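PDB 5HOS: cellulase from Xanthomonas axonopodis pv. citri, which probably hydrolyses internal beta-1,4-glucosidic bonds of cellulose and related glucans, as a family 5 glycoside hydrolase acting as an endo-beta-1,4-glucanase. Local coordinates for residues N49-R53 and G307-S311; L76-L80 and T134-L138; Y224-Q230 and K265-E271; G241-A246 and T279-A283. One frame throughout, in Å; residues are numbered along the deposited sequence.

Overall arrangement
Contact 3 lies in the core: two neighbouring parallel strands of the eight-stranded barrel, joined by backbone hydrogen bonds, with acidic residues and a histidine on one face. Contact 2 is also buried, but it lies further out and is apolar, an indole packed on a helix. Contact 1 is a surface contact between the loops that follow the first and last barrel strands, built on an arginine-tryptophan pair; it touches contact 2 where Tyr52 packs on Arg79. Contact 4, partly buried, is the covalent one, a disulfide. It belongs to the same region of chain as contact 3, since helix 278-293 follows strand 267-273. Contacts 2 and 4 lie on opposite sides of the chain's centre, their centres about 37 Å apart.

Contact 1. Residues N49-R53 and G307-S311; sequences NIDYR and GAWWS
Arg53 and Trp309 face each other from two loops without regular structure, their CA atoms 8.6 Å apart, with 307-310 folded as a type I beta turn and 49-52 closed by a bond from Asn49 N to Tyr52 O. The aliphatic part of Arg53 lies along one face of the indole, CD 3.4 Å from the centroid of the five-membered ring, a CH-pi contact almost on the ring normal. With chi1 at 62°, CG stands between the backbone N and the carbonyl carbon, and a bend at chi3 leaves the guanidinium plane 56° from the ring plane; CZ, 4.9 Å from the same centroid and 26° off the normal, makes an off-centre cation-pi contact. The methyl of Ala308 covers one guanidinium face, CB lying 3.6 Å from Arg53 NE, and a water accepts from both Arg53 NE and Ala308 N. The six-membered end of the indole pushes into the backbone of 49-52, where Trp309 CH2 is 3.7 Å from Asn49 C. Arg53 NH2 forms a salt bridge with Glu59 of helix 57-65, so the pair ties the loops after strands 29-34 and 298-306, neighbours in the closed barrel, to that helix.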
loop_
_atom_site.group_PDB
_atom_site.type_symbol
_atom_site.label_atom_id
_atom_site.label_comp_id
_atom_site.label_asym_id
_atom_site.label_seq_id
_atom_site.Cartn_x
_atom_site.Cartn_y
_atom_site.Cartn_z
ATOM N N ASN A 49 16.975 14.198 1.224
ATOM C CA ASN A 49 18.159 13.801 0.447
ATOM C C ASN A 49 19.367 13.324 1.249
ATOM O O ASN A 49 20.428 13.099 0.670
ATOM C CB ASN A 49 18.557 14.888 -0.568
ATOM C CG ASN A 49 17.477 15.132 -1.593
ATOM O OD1 ASN A 49 16.829 14.190 -2.057
ATOM N ND2 ASN A 49 17.263 16.392 -1.948
ATOM N N ILE A 50 19.188 13.139 2.558
ATOM C CA ILE A 50 20.196 12.551 3.444
ATOM C C ILE A 50 19.572 11.339 4.160
ATOM O O ILE A 50 20.035 10.207 3.985
ATOM C CB ILE A 50 20.730 13.594 4.454
ATOM C CG1 ILE A 50 21.484 14.702 3.703
ATOM C CG2 ILE A 50 21.656 12.934 5.474
ATOM C CD1 ILE A 50 21.749 15.959 4.503
ATOM N N ASP A 51 18.524 11.582 4.952
ATOM C CA ASP A 51 17.801 10.511 5.658
ATOM C C ASP A 51 16.717 9.823 4.820
ATOM O O ASP A 51 16.442 8.639 5.016
ATOM C CB ASP A 51 17.155 11.063 6.928
ATOM C CG ASP A 51 18.170 11.586 7.901
ATOM O OD1 ASP A 51 19.127 10.844 8.188
ATOM O OD2 ASP A 51 18.007 12.730 8.371
ATOM N N TYR A 52 16.085 10.577 3.923
ATOM C CA TYR A 52 15.023 10.058 3.063
ATOM C C TYR A 52 14.980 10.862 1.758
ATOM O O TYR A 52 15.606 11.915 1.658
ATOM C CB TYR A 52 13.679 10.153 3.796
ATOM C CG TYR A 52 13.176 11.571 4.017
ATOM C CD1 TYR A 52 13.611 12.328 5.100
ATOM C CD2 TYR A 52 12.242 12.149 3.141
ATOM C CE1 TYR A 52 13.145 13.620 5.310
ATOM C CE2 TYR A 52 11.781 13.443 3.338
ATOM C CZ TYR A 52 12.222 14.171 4.420
ATOM O OH TYR A 52 11.758 15.450 4.619
ATOM N N ARG A 53 14.226 10.358 0.781
ATOM C CA ARG A 53 14.128 10.959 -0.556
ATOM C C ARG A 53 12.730 10.760 -1.122
ATOM O O ARG A 53 12.018 9.841 -0.715
ATOM C CB ARG A 53 15.130 10.299 -1.517
ATOM C CG ARG A 53 14.888 8.805 -1.730
ATOM C CD ARG A 53 15.754 8.195 -2.819
ATOM N NE ARG A 53 15.344 8.576 -4.176
ATOM C CZ ARG A 53 15.907 9.526 -4.931
ATOM N NH1 ARG A 53 16.934 10.262 -4.491
ATOM N NH2 ARG A 53 15.431 9.749 -6.157
ATOM N N GLY A 307 12.742 2.044 -5.961
ATOM C CA GLY A 307 13.254 3.218 -5.264
ATOM C C GLY A 307 14.760 3.214 -5.391
ATOM O O GLY A 307 15.386 2.150 -5.448
ATOM N N ALA A 308 15.338 4.408 -5.423
ATOM C CA ALA A 308 16.746 4.581 -5.779
ATOM C C ALA A 308 17.755 4.123 -4.714
ATOM O O ALA A 308 18.931 3.926 -5.042
ATOM C CB ALA A 308 17.008 6.039 -6.155
ATOM N N TRP A 309 17.319 3.959 -3.461
ATOM C CA TRP A 309 18.249 3.683 -2.350
ATOM C C TRP A 309 18.261 2.246 -1.812
ATOM O O TRP A 309 18.897 1.988 -0.788
ATOM C CB TRP A 309 18.013 4.689 -1.207
ATOM C CG TRP A 309 18.479 6.112 -1.501
ATOM C CD1 TRP A 309 19.123 6.568 -2.625
ATOM C CD2 TRP A 309 18.368 7.242 -0.625
ATOM N NE1 TRP A 309 19.393 7.910 -2.506
ATOM C CE2 TRP A 309 18.950 8.349 -1.286
ATOM C CE3 TRP A 309 17.829 7.426 0.653
ATOM C CZ2 TRP A 309 18.997 9.627 -0.713
ATOM C CZ3 TRP A 309 17.883 8.695 1.231
ATOM C CH2 TRP A 309 18.464 9.779 0.545
ATOM N N TRP A 310 17.604 1.306 -2.497
ATOM C CA TRP A 310 17.676 -0.105 -2.096
ATOM C C TRP A 310 19.095 -0.620 -2.312
ATOM O O TRP A 310 19.756 -0.246 -3.281
ATOM C CB TRP A 310 16.696 -0.997 -2.885
ATOM C CG TRP A 310 15.263 -0.875 -2.469
ATOM C CD1 TRP A 310 14.244 -0.339 -3.200
ATOM C CD2 TRP A 310 14.680 -1.319 -1.234
ATOM N NE1 TRP A 310 13.066 -0.412 -2.501
ATOM C CE2 TRP A 310 13.302 -1.008 -1.290
ATOM C CE3 TRP A 310 15.187 -1.944 -0.083
ATOM C CZ2 TRP A 310 12.422 -1.296 -0.237
ATOM C CZ3 TRP A 310 14.306 -2.234 0.967
ATOM C CH2 TRP A 310 12.940 -1.907 0.878
ATOM N N SER A 311 19.543 -1.487 -1.410
ATOM C CA SER A 311 20.850 -2.123 -1.541
ATOM C C SER A 311 20.823 -3.142 -2.683
ATOM O O SER A 311 19.748 -3.576 -3.132
ATOM C CB SER A 311 21.262 -2.790 -0.227
ATOM O OG SER A 311 20.489 -3.947 0.039
HETATM O O HOH W 1 13.563 6.837 -5.518
#

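Contact 2. Residues L76-L80 and T134-L138; sequences LWERL and TFNDL
Trp77 and Leu138 both carry CG anti to the backbone N (chi1 -171° and 171°), which swings the indole out from one helix and sets the leucine methyls against it from the other. Leu138 CD2 rests on one face of the indole, 3.5 Å from the centroid of the five-membered ring and nearly on its normal, and Leu138 CB and CD1 also come close to NE1 from that same face. Trp77 NE1 donates to Gln81 OE1, just past helix 77-80, which helps to fix the rotation of the ring. In this TIM-type (beta/alpha)8 barrel, helix 77-80 is the short turn following strand 70-75, and helix 132-145 comes after the next strand, 109-114; Val114 of that strand touches both Trp77 and Leu138 and so extends the apolar cluster. At the far end of the indole the six-membered ring meets the first residues of 134-138. Trp77 CZ2 lies 3.7 Å from Thr134 O, which stands at the ring edge, and 3.9 Å from Thr134 CG2. Trp77 CH2 comes within 3.8 Å of Phe135 CD1, the two aromatic planes inclined at 55°. Leu80 CD2 adds a looser contact with Leu138 CD1, at 4.2 Å.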
loop_
_atom_site.group_PDB
_atom_site.type_symbol
_atom_site.label_atom_id
_atom_site.label_comp_id
_atom_site.label_asym_id
_atom_site.label_seq_id
_atom_site.Cartn_x
_atom_site.Cartn_y
_atom_site.Cartn_z
ATOM N N LEU A 76 5.939 9.125 5.869
ATOM C CA LEU A 76 5.878 9.037 7.326
ATOM C C LEU A 76 4.931 10.065 7.882
ATOM O O LEU A 76 5.114 11.260 7.641
ATOM C CB LEU A 76 7.244 9.294 7.966
ATOM C CG LEU A 76 8.181 8.156 8.323
ATOM C CD1 LEU A 76 9.223 8.704 9.288
ATOM C CD2 LEU A 76 7.475 6.959 8.932
ATOM N N TRP A 77 3.952 9.613 8.661
ATOM C CA TRP A 77 2.981 10.501 9.317
ATOM C C TRP A 77 3.688 11.689 9.993
ATOM O O TRP A 77 3.307 12.837 9.800
ATOM C CB TRP A 77 2.170 9.709 10.354
ATOM C CG TRP A 77 0.981 10.411 10.971
ATOM C CD1 TRP A 77 0.642 11.736 10.886
ATOM C CD2 TRP A 77 0.003 9.812 11.821
ATOM N NE1 TRP A 77 -0.488 11.989 11.614
ATOM C CE2 TRP A 77 -0.900 10.826 12.205
ATOM C CE3 TRP A 77 -0.196 8.510 12.301
ATOM C CZ2 TRP A 77 -2.004 10.578 13.037
ATOM C CZ3 TRP A 77 -1.302 8.264 13.139
ATOM C CH2 TRP A 77 -2.178 9.291 13.497
ATOM N N GLU A 78 4.735 11.399 10.756
ATOM C CA GLU A 78 5.396 12.416 11.565
ATOM C C GLU A 78 6.137 13.464 10.740
ATOM O O GLU A 78 6.317 14.600 11.202
ATOM C CB GLU A 78 6.360 11.770 12.563
ATOM C CG GLU A 78 5.653 10.875 13.575
ATOM C CD GLU A 78 5.503 9.423 13.146
ATOM O OE1 GLU A 78 5.780 9.069 11.974
ATOM O OE2 GLU A 78 5.087 8.619 14.006
ATOM N N ARG A 79 6.572 13.092 9.540
ATOM C CA ARG A 79 7.168 14.052 8.608
ATOM C C ARG A 79 6.104 14.944 7.968
ATOM O O ARG A 79 6.325 16.131 7.775
ATOM C CB ARG A 79 7.974 13.331 7.537
ATOM C CG ARG A 79 9.172 12.595 8.114
ATOM C CD ARG A 79 10.115 12.079 7.048
ATOM N NE ARG A 79 11.342 11.584 7.689
ATOM C CZ ARG A 79 11.941 10.415 7.475
ATOM N NH1 ARG A 79 11.505 9.541 6.566
ATOM N NH2 ARG A 79 13.046 10.129 8.172
ATOM N N LEU A 80 4.958 14.368 7.637
ATOM C CA LEU A 80 3.860 15.134 7.053
ATOM C C LEU A 80 3.085 15.981 8.072
ATOM O O LEU A 80 2.629 17.071 7.730
ATOM C CB LEU A 80 2.913 14.213 6.295
ATOM C CG LEU A 80 1.733 14.894 5.584
ATOM C CD1 LEU A 80 2.194 15.919 4.558
ATOM C CD2 LEU A 80 0.864 13.843 4.933
ATOM N N THR A 134 -7.020 12.026 16.591
ATOM C CA THR A 134 -5.725 12.380 16.030
ATOM C C THR A 134 -5.526 11.823 14.609
ATOM O O THR A 134 -5.019 12.518 13.723
ATOM C CB THR A 134 -4.598 11.927 16.972
ATOM O OG1 THR A 134 -4.693 12.687 18.185
ATOM C CG2 THR A 134 -3.220 12.139 16.356
ATOM N N PHE A 135 -5.941 10.580 14.406
ATOM C CA PHE A 135 -5.888 9.939 13.100
ATOM C C PHE A 135 -6.879 10.589 12.136
ATOM O O PHE A 135 -6.537 10.863 10.969
ATOM C CB PHE A 135 -6.146 8.433 13.266
ATOM C CG PHE A 135 -5.961 7.616 12.009
ATOM C CD1 PHE A 135 -4.832 7.774 11.194
ATOM C CD2 PHE A 135 -6.889 6.646 11.672
ATOM C CE1 PHE A 135 -4.658 7.002 10.062
ATOM C CE2 PHE A 135 -6.721 5.869 10.535
ATOM C CZ PHE A 135 -5.610 6.051 9.729
ATOM N N ASN A 136 -8.087 10.863 12.626
ATOM C CA ASN A 136 -9.101 11.567 11.837
ATOM C C ASN A 136 -8.591 12.896 11.282
ATOM O O ASN A 136 -8.861 13.235 10.131
ATOM C CB ASN A 136 -10.355 11.860 12.667
ATOM C CG ASN A 136 -11.200 10.631 12.949
ATOM O OD1 ASN A 136 -11.015 9.563 12.365
ATOM N ND2 ASN A 136 -12.154 10.789 13.860
ATOM N N ASP A 137 -7.867 13.652 12.109
ATOM C CA ASP A 137 -7.400 14.970 11.694
ATOM C C ASP A 137 -6.386 14.888 10.557
ATOM O O ASP A 137 -6.438 15.699 9.643
ATOM C CB ASP A 137 -6.808 15.749 12.856
ATOM C CG ASP A 137 -6.456 17.153 12.467
ATOM O OD1 ASP A 137 -7.390 17.964 12.299
ATOM O OD2 ASP A 137 -5.253 17.430 12.276
ATOM N N LEU A 138 -5.463 13.920 10.617
ATOM C CA LEU A 138 -4.551 13.687 9.482
ATOM C C LEU A 138 -5.337 13.507 8.190
ATOM O O LEU A 138 -5.077 14.190 7.195
ATOM C CB LEU A 138 -3.675 12.447 9.700
ATOM C CG LEU A 138 -2.827 11.978 8.501
ATOM C CD1 LEU A 138 -1.764 12.996 8.139
ATOM C CD2 LEU A 138 -2.198 10.619 8.765
#

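Contact 3. Residues Y224-Q230 and K265-E271; sequences YAIEAHQ and KRGFLAE. With SO4 (sulfate ion), chain B.
Ile226 and Gly267 pair in two adjacent parallel strands of the (beta/alpha)8 barrel, linked through helix 248-262 as a beta-alpha-beta unit. Backbone bonds pass back and forth: Ile226 N donates to Arg266 O and Phe268 N to Ile226 O, both at 2.8 Å, and Ala228 N donates to Phe268 O. At Leu269, the centre of an inverse gamma turn, the ladder falters: Ala270 N to Ala228 O is weak, and Gln230 N donates instead to Glu271 O at 3.0 Å.

Charged and polar bonds gather at the two ends. At the start, Lys265 NZ donates to Tyr224 OH (3.0 Å) and to Ile217 O. Arg266 NH2 reaches Tyr224 O from well above the carbonyl plane, while its NH1 and NH2 hold a sulfate, probably from the crystallisation liquor, with NH1 2.8 Å from SO4 O4. Toward the other end, Arg72 bridges Glu227 OE2 (through NH2) and Glu271 OE2 (through NH1), Glu271 OE1 bonds to Tyr231 OH and His229 ND1 to Glu159 OE2. In family 5 the catalytic glutamates sit at the C-terminal ends of strands four and seven, consistent with Glu159 and Glu271.

Glu271 CG, beside its backbone N (chi1 -67°), makes a CH-pi contact over one face of the His229 ring, and the extended chain stacks the carboxylate on it, planes 19° apart; His229 NE2 donates to the anti lone pair of Glu227 OE2 at 2.8 Å.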
loop_
_atom_site.group_PDB
_atom_site.type_symbol
_atom_site.label_atom_id
_atom_site.label_comp_id
_atom_site.label_asym_id
_atom_site.label_seq_id
_atom_site.Cartn_x
_atom_site.Cartn_y
_atom_site.Cartn_z
ATOM N N TYR A 224 -14.159 2.163 -2.207
ATOM C CA TYR A 224 -13.027 1.680 -1.419
ATOM C C TYR A 224 -12.672 0.260 -1.800
ATOM O O TYR A 224 -13.422 -0.416 -2.502
ATOM C CB TYR A 224 -13.356 1.766 0.075
ATOM C CG TYR A 224 -14.356 0.738 0.577
ATOM C CD1 TYR A 224 -15.725 0.869 0.325
ATOM C CD2 TYR A 224 -13.933 -0.364 1.308
ATOM C CE1 TYR A 224 -16.637 -0.071 0.800
ATOM C CE2 TYR A 224 -14.829 -1.302 1.782
ATOM C CZ TYR A 224 -16.180 -1.158 1.523
ATOM O OH TYR A 224 -17.041 -2.111 2.012
ATOM N N ALA A 225 -11.503 -0.180 -1.352
ATOM C CA ALA A 225 -11.110 -1.573 -1.458
ATOM C C ALA A 225 -10.384 -1.951 -0.187
ATOM O O ALA A 225 -9.850 -1.090 0.504
ATOM C CB ALA A 225 -10.217 -1.803 -2.671
ATOM N N ILE A 226 -10.405 -3.244 0.113
ATOM C CA ILE A 226 -9.684 -3.798 1.249
ATOM C C ILE A 226 -8.253 -4.046 0.800
ATOM O O ILE A 226 -8.011 -4.735 -0.189
ATOM C CB ILE A 226 -10.318 -5.119 1.735
ATOM C CG1 ILE A 226 -11.799 -4.917 2.095
ATOM C CG2 ILE A 226 -9.536 -5.697 2.913
ATOM C CD1 ILE A 226 -12.062 -3.845 3.138
ATOM N N GLU A 227 -7.309 -3.499 1.550
ATOM C CA GLU A 227 -5.894 -3.621 1.240
ATOM C C GLU A 227 -5.349 -4.826 1.966
ATOM O O GLU A 227 -5.501 -4.927 3.178
ATOM C CB GLU A 227 -5.144 -2.373 1.684
ATOM C CG GLU A 227 -3.626 -2.500 1.571
ATOM C CD GLU A 227 -2.878 -1.208 1.798
ATOM O OE1 GLU A 227 -3.453 -0.142 1.581
ATOM O OE2 GLU A 227 -1.687 -1.262 2.178
ATOM N N ALA A 228 -4.721 -5.725 1.216
ATOM C CA ALA A 228 -4.029 -6.881 1.758
ATOM C C ALA A 228 -2.594 -6.907 1.268
ATOM O O ALA A 228 -2.279 -6.372 0.205
ATOM C CB ALA A 228 -4.736 -8.152 1.340
ATOM N N HIS A 229 -1.714 -7.497 2.073
ATOM C CA HIS A 229 -0.325 -7.709 1.696
ATOM C C HIS A 229 -0.060 -9.209 1.657
ATOM O O HIS A 229 -0.690 -9.969 2.390
ATOM C CB HIS A 229 0.605 -7.043 2.708
ATOM C CG HIS A 229 0.503 -5.548 2.741
ATOM N ND1 HIS A 229 1.345 -4.773 3.500
ATOM C CD2 HIS A 229 -0.352 -4.687 2.137
ATOM C CE1 HIS A 229 1.029 -3.501 3.351
ATOM N NE2 HIS A 229 0.002 -3.421 2.525
ATOM N N GLN A 230 0.861 -9.644 0.802
ATOM C CA GLN A 230 1.168 -11.075 0.720
ATOM C C GLN A 230 2.565 -11.334 0.215
ATOM O O GLN A 230 2.911 -10.919 -0.893
ATOM C CB GLN A 230 0.163 -11.819 -0.176
ATOM C CG GLN A 230 0.238 -13.340 -0.033
ATOM C CD GLN A 230 0.004 -13.789 1.397
ATOM O OE1 GLN A 230 -1.074 -13.580 1.940
ATOM N NE2 GLN A 230 1.019 -14.385 2.021
ATOM N N LYS A 265 -17.027 -7.127 -1.306
ATOM C CA LYS A 265 -15.942 -6.168 -1.215
ATOM C C LYS A 265 -14.901 -6.438 -2.298
ATOM O O LYS A 265 -14.912 -7.491 -2.949
ATOM C CB LYS A 265 -15.326 -6.226 0.178
ATOM C CG LYS A 265 -16.173 -5.497 1.219
ATOM C CD LYS A 265 -15.786 -5.913 2.616
ATOM C CE LYS A 265 -16.305 -4.967 3.688
ATOM N NZ LYS A 265 -17.719 -4.545 3.559
ATOM N N ARG A 266 -14.036 -5.450 -2.513
ATOM C CA ARG A 266 -12.973 -5.542 -3.501
ATOM C C ARG A 266 -11.648 -5.508 -2.766
ATOM O O ARG A 266 -11.578 -4.993 -1.656
ATOM C CB ARG A 266 -13.051 -4.385 -4.479
ATOM C CG ARG A 266 -14.393 -4.273 -5.194
ATOM C CD ARG A 266 -14.332 -3.171 -6.223
ATOM N NE ARG A 266 -14.170 -1.856 -5.594
ATOM C CZ ARG A 266 -13.667 -0.769 -6.188
ATOM N NH1 ARG A 266 -13.244 -0.792 -7.454
ATOM N NH2 ARG A 266 -13.582 0.369 -5.502
ATOM N N GLY A 267 -10.617 -6.045 -3.409
ATOM C CA GLY A 267 -9.281 -6.180 -2.828
ATOM C C GLY A 267 -8.203 -5.458 -3.630
ATOM O O GLY A 267 -8.270 -5.371 -4.869
ATOM N N PHE A 268 -7.210 -4.936 -2.916
ATOM C CA PHE A 268 -6.007 -4.340 -3.518
ATOM C C PHE A 268 -4.806 -4.971 -2.833
ATOM O O PHE A 268 -4.644 -4.824 -1.612
ATOM C CB PHE A 268 -5.988 -2.820 -3.329
ATOM C CG PHE A 268 -5.055 -2.090 -4.277
ATOM C CD1 PHE A 268 -3.679 -2.219 -4.175
ATOM C CD2 PHE A 268 -5.562 -1.232 -5.242
ATOM C CE1 PHE A 268 -2.832 -1.530 -5.039
ATOM C CE2 PHE A 268 -4.724 -0.544 -6.109
ATOM C CZ PHE A 268 -3.358 -0.699 -6.012
ATOM N N LEU A 269 -3.970 -5.659 -3.607
ATOM C CA LEU A 269 -2.773 -6.291 -3.069
ATOM C C LEU A 269 -1.640 -5.253 -3.097
ATOM O O LEU A 269 -0.852 -5.196 -4.034
ATOM C CB LEU A 269 -2.429 -7.568 -3.846
ATOM C CG LEU A 269 -1.424 -8.512 -3.177
ATOM C CD1 LEU A 269 -1.998 -9.135 -1.911
ATOM C CD2 LEU A 269 -0.995 -9.604 -4.153
ATOM N N ALA A 270 -1.596 -4.412 -2.066
ATOM C CA ALA A 270 -0.748 -3.216 -2.075
ATOM C C ALA A 270 0.735 -3.499 -1.835
ATOM O O ALA A 270 1.571 -2.636 -2.103
ATOM C CB ALA A 270 -1.245 -2.189 -1.072
ATOM N N GLU A 271 1.049 -4.672 -1.285
ATOM C CA GLU A 271 2.429 -5.140 -1.208
ATOM C C GLU A 271 2.460 -6.620 -1.509
ATOM O O GLU A 271 1.665 -7.391 -0.955
ATOM C CB GLU A 271 3.041 -4.939 0.181
ATOM C CG GLU A 271 3.254 -3.495 0.595
ATOM C CD GLU A 271 4.116 -3.342 1.836
ATOM O OE1 GLU A 271 4.774 -4.332 2.242
ATOM O OE2 GLU A 271 4.139 -2.218 2.406
HETATM S S SO4 B . -12.110 2.620 -8.626
HETATM O O1 SO4 B . -12.963 2.872 -7.437
HETATM O O2 SO4 B . -12.917 2.822 -9.851
HETATM O O3 SO4 B . -10.971 3.553 -8.625
HETATM O O4 SO4 B . -11.639 1.221 -8.613
HETATM O O HOH W 2 -14.588 -2.920 -1.080
#

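Contact 4. Residues G241-A246 and T279-A283; sequences GGCVSA and TCNLA
The peptide group joining Ser245 to Ala246 is the flat surface against which Thr279 packs: the methyl CG2 of Thr279 sits over one face, 3.4 Å from Ser245 C and 3.5 Å from Ala246 N. Beyond its carbonyl oxygen comes the methyl of Ala283, with CB 3.4 Å from Ser245 O. One helical turn of 279-283 therefore touches this peptide twice, through residues four positions apart. Thr279 places CG2 there by holding it anti to the backbone N, while OG1 takes the position beside that N (chi1 -56°).

The covalent link is the disulfide of Cys243 and Cys280, SG to SG 2.1 Å with chi3 of 104°, and the CA atoms of the two residues come to 5.1 Å. Gly241 O lies 3.3 Å from Cys280 SG, and the Gly242 carbonyl carbon is also close. Further along, Ala246 is drawn close to the helix: Ala246 CB packs on Leu282 CB at 3.7 Å, and Ala283 CA makes a CA-H...O contact of 3.2 Å with Ala246 O. Ser245 OG turns to Thr247 N, while Leu232 touches both Cys243 and Ala283. The arrangement is a disulfide cross-link between the loop that follows barrel strand 224-231 and helix 278-293, which follows the next strand, binding two successive units of the (beta/alpha)8 barrel near its periphery.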
loop_
_atom_site.group_PDB
_atom_site.type_symbol
_atom_site.label_atom_id
_atom_site.label_comp_id
_atom_site.label_asym_id
_atom_site.label_seq_id
_atom_site.Cartn_x
_atom_site.Cartn_y
_atom_site.Cartn_z
ATOM N N GLY A 241 14.120 -14.124 0.032
ATOM C CA GLY A 241 13.834 -14.056 -1.409
ATOM C C GLY A 241 13.309 -15.340 -2.050
ATOM O O GLY A 241 12.871 -15.319 -3.200
ATOM N N GLY A 242 13.350 -16.460 -1.326
ATOM C CA GLY A 242 12.813 -17.724 -1.830
ATOM C C GLY A 242 11.305 -17.840 -1.681
ATOM O O GLY A 242 10.710 -17.199 -0.819
ATOM N N CYS A 243 10.691 -18.673 -2.522
ATOM C CA CYS A 243 9.248 -18.941 -2.443
ATOM C C CYS A 243 9.005 -20.403 -2.101
ATOM O O CYS A 243 9.733 -21.282 -2.553
ATOM C CB CYS A 243 8.559 -18.582 -3.756
ATOM S SG CYS A 243 8.797 -16.846 -4.201
ATOM N N VAL A 244 7.958 -20.649 -1.321
ATOM C CA VAL A 244 7.673 -21.988 -0.787
ATOM C C VAL A 244 7.347 -22.989 -1.906
ATOM O O VAL A 244 7.800 -24.128 -1.861
ATOM C CB VAL A 244 6.516 -21.939 0.253
ATOM C CG1 VAL A 244 6.080 -23.341 0.681
ATOM C CG2 VAL A 244 6.923 -21.111 1.472
ATOM N N SER A 245 6.562 -22.552 -2.893
ATOM C CA SER A 245 6.121 -23.403 -3.992
ATOM C C SER A 245 5.707 -22.573 -5.193
ATOM O O SER A 245 5.543 -21.351 -5.098
ATOM C CB SER A 245 4.931 -24.277 -3.562
ATOM O OG SER A 245 3.678 -23.639 -3.786
ATOM N N ALA A 246 5.489 -23.271 -6.306
ATOM C CA ALA A 246 5.043 -22.659 -7.560
ATOM C C ALA A 246 3.599 -22.174 -7.521
ATOM O O ALA A 246 3.174 -21.462 -8.429
ATOM C CB ALA A 246 5.220 -23.644 -8.711
ATOM N N THR A 279 11.178 -21.120 -9.049
ATOM C CA THR A 279 9.930 -21.362 -8.313
ATOM C C THR A 279 9.157 -20.069 -8.058
ATOM O O THR A 279 7.945 -20.026 -8.266
ATOM C CB THR A 279 10.196 -22.104 -6.986
ATOM O OG1 THR A 279 10.891 -23.308 -7.272
ATOM C CG2 THR A 279 8.888 -22.443 -6.261
ATOM N N CYS A 280 9.858 -19.022 -7.626
ATOM C CA CYS A 280 9.230 -17.709 -7.434
ATOM C C CYS A 280 8.582 -17.187 -8.720
ATOM O O CYS A 280 7.475 -16.636 -8.682
ATOM C CB CYS A 280 10.238 -16.685 -6.900
ATOM S SG CYS A 280 10.630 -16.827 -5.136
ATOM N N ASN A 281 9.257 -17.372 -9.853
ATOM C CA ASN A 281 8.712 -16.926 -11.137
ATOM C C ASN A 281 7.386 -17.602 -11.481
ATOM O O ASN A 281 6.449 -16.936 -11.920
ATOM C CB ASN A 281 9.739 -17.110 -12.260
ATOM C CG ASN A 281 10.929 -16.162 -12.127
ATOM O OD1 ASN A 281 10.885 -15.181 -11.377
ATOM N ND2 ASN A 281 12.002 -16.454 -12.858
ATOM N N LEU A 282 7.300 -18.913 -11.257
ATOM C CA LEU A 282 6.036 -19.642 -11.433
ATOM C C LEU A 282 4.956 -19.141 -10.479
ATOM O O LEU A 282 3.819 -18.908 -10.897
ATOM C CB LEU A 282 6.230 -21.146 -11.229
ATOM C CG LEU A 282 7.027 -21.866 -12.322
ATOM C CD1 LEU A 282 7.445 -23.254 -11.858
ATOM C CD2 LEU A 282 6.229 -21.953 -13.620
ATOM N N ALA A 283 5.322 -18.977 -9.209
ATOM C CA ALA A 283 4.393 -18.465 -8.179
ATOM C C ALA A 283 3.880 -17.063 -8.495
ATOM O O ALA A 283 2.678 -16.793 -8.385
ATOM C CB ALA A 283 5.056 -18.482 -6.809
#